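Local coordinates for protein arginine kinase (Anthopleura japonica, PDB 4RF6) that catalyses the reversible transfer of phosphate from ATP to L-arginine, giving N(omega)-phospho-L-arginine and ADP, using two tandem phosphagen kinase units, at residues T459-P464 with S695-V700. Sequence-based numbering, arbitrary orientation.
Sequences TSDMNP and SEVQCV
The D461 carboxylate lies with one face against V697: methyl CG2 sits almost squarely over the carboxylate carbon CG, 3.5 Å away. Around its rim, OD1 accepts from N463 N, 30° out of plane, closing an Asx turn, while OD2 meets K466 in a salt bridge and a water shared with S695 OG. This carboxylate sits beside the capping box that starts the C-terminal helix 696-714 of the second repeat: S695 OG accepts from Q698 N (3.1 Å), and Q698 OE1 returns the bond from S695 N (3.0 Å). The loop joining helix 438-448 to strand 479-488 runs across this helix start.

The second flat group, the E696 carboxylate, has M462 SD over one face, displaced toward E696 CG (M462 SD to E696 CG 3.5 Å). E696 OE1 takes D461 N at 2.9 Å, nearly straight at 174°; the bend in the glutamate chain at chi2 (84°) helps swing the oxygen up to the loop backbone. Just past the cap, V697 N gives a weak bond to D461 O. R488 pairs with OE2 of E696, and a water accepting from S460 OG, which also bonds H620, donates to that same OE2, 2.6 Å from each oxygen.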
loop_
_atom_site.group_PDB
_atom_site.type_symbol
_atom_site.label_atom_id
_atom_site.label_comp_id
_atom_site.label_asym_id
_atom_site.label_seq_id
_atom_site.Cartn_x
_atom_site.Cartn_y
_atom_site.Cartn_z
ATOM N N THR A 459 20.470 -8.231 30.651
ATOM C CA THR A 459 21.411 -9.107 29.961
ATOM C C THR A 459 20.701 -10.064 28.996
ATOM O O THR A 459 19.887 -10.883 29.419
ATOM C CB THR A 459 22.224 -9.933 30.975
ATOM O OG1 THR A 459 22.908 -9.043 31.872
ATOM C CG2 THR A 459 23.230 -10.830 30.261
ATOM N N SER A 460 21.017 -9.978 27.704
ATOM C CA SER A 460 20.459 -10.913 26.727
ATOM C C SER A 460 21.343 -12.157 26.651
ATOM O O SER A 460 22.558 -12.062 26.831
ATOM C CB SER A 460 20.352 -10.256 25.347
ATOM O OG SER A 460 19.613 -9.050 25.400
ATOM N N ASP A 461 20.737 -13.314 26.385
ATOM C CA ASP A 461 21.482 -14.573 26.318
ATOM C C ASP A 461 20.752 -15.577 25.442
ATOM O O ASP A 461 19.786 -16.213 25.884
ATOM C CB ASP A 461 21.666 -15.162 27.723
ATOM C CG ASP A 461 22.702 -16.276 27.769
ATOM O OD1 ASP A 461 23.086 -16.804 26.700
ATOM O OD2 ASP A 461 23.117 -16.642 28.890
ATOM N N MET A 462 21.218 -15.732 24.206
ATOM C CA MET A 462 20.617 -16.694 23.289
ATOM C C MET A 462 21.515 -17.909 23.046
ATOM O O MET A 462 21.631 -18.381 21.915
ATOM C CB MET A 462 20.253 -16.024 21.962
ATOM C CG MET A 462 19.136 -14.977 22.081
ATOM S SD MET A 462 17.544 -15.728 22.500
ATOM C CE MET A 462 17.079 -16.433 20.917
ATOM N N ASN A 463 22.143 -18.418 24.107
ATOM C CA ASN A 463 22.894 -19.673 24.029
ATOM C C ASN A 463 22.094 -20.822 24.628
ATOM O O ASN A 463 22.034 -20.969 25.849
ATOM C CB ASN A 463 24.228 -19.549 24.766
ATOM C CG ASN A 463 25.121 -20.772 24.599
ATOM O OD1 ASN A 463 24.686 -21.834 24.155
ATOM N ND2 ASN A 463 26.389 -20.623 24.972
ATOM N N PRO A 464 21.508 -21.671 23.765
ATOM C CA PRO A 464 20.676 -22.794 24.210
ATOM C C PRO A 464 21.436 -23.846 25.017
ATOM O O PRO A 464 20.798 -24.652 25.688
ATOM C CB PRO A 464 20.174 -23.408 22.891
ATOM C CG PRO A 464 21.169 -22.968 21.864
ATOM C CD PRO A 464 21.622 -21.613 22.294
ATOM N N SER A 695 17.503 -13.026 31.380
ATOM C CA SER A 695 17.885 -13.317 30.003
ATOM C C SER A 695 16.917 -14.319 29.386
ATOM O O SER A 695 16.095 -14.914 30.094
ATOM C CB SER A 695 19.297 -13.878 29.961
ATOM O OG SER A 695 19.340 -15.178 30.505
ATOM N N GLU A 696 17.010 -14.515 28.073
ATOM C CA GLU A 696 16.184 -15.516 27.400
ATOM C C GLU A 696 16.446 -16.902 27.965
ATOM O O GLU A 696 15.511 -17.676 28.210
ATOM C CB GLU A 696 16.416 -15.489 25.888
ATOM C CG GLU A 696 15.874 -14.234 25.210
ATOM C CD GLU A 696 16.835 -13.065 25.280
ATOM O OE1 GLU A 696 17.834 -13.155 26.028
ATOM O OE2 GLU A 696 16.586 -12.058 24.579
ATOM N N VAL A 697 17.721 -17.204 28.191
ATOM C CA VAL A 697 18.133 -18.463 28.794
ATOM C C VAL A 697 17.496 -18.654 30.164
ATOM O O VAL A 697 17.006 -19.740 30.486
ATOM C CB VAL A 697 19.672 -18.513 28.937
ATOM C CG1 VAL A 697 20.096 -19.529 29.992
ATOM C CG2 VAL A 697 20.322 -18.834 27.592
ATOM N N GLN A 698 17.508 -17.596 30.968
ATOM C CA GLN A 698 16.971 -17.675 32.322
ATOM C C GLN A 698 15.465 -17.872 32.302
ATOM O O GLN A 698 14.915 -18.612 33.117
ATOM C CB GLN A 698 17.351 -16.430 33.124
ATOM C CG GLN A 698 18.820 -16.425 33.544
ATOM C CD GLN A 698 19.234 -15.138 34.228
ATOM O OE1 GLN A 698 18.967 -14.041 33.734
ATOM N NE2 GLN A 698 19.890 -15.265 35.376
ATOM N N CYS A 699 14.805 -17.200 31.366
ATOM C CA CYS A 699 13.365 -17.309 31.202
ATOM C C CYS A 699 12.965 -18.740 30.846
ATOM O O CYS A 699 12.053 -19.312 31.449
ATOM C CB CYS A 699 12.889 -16.340 30.119
ATOM S SG CYS A 699 11.142 -16.539 29.678
ATOM N N VAL A 700 13.668 -19.329 29.881
ATOM C CA VAL A 700 13.386 -20.701 29.459
ATOM C C VAL A 700 13.703 -21.687 30.580
ATOM O O VAL A 700 12.959 -22.645 30.815
ATOM C CB VAL A 700 14.178 -21.067 28.190
ATOM C CG1 VAL A 700 13.985 -22.525 27.837
ATOM C CG2 VAL A 700 13.752 -20.177 27.022
HETATM O O HOH W 1 17.145 -9.872 25.844
HETATM O O HOH W 2 21.766 -16.096 31.077
#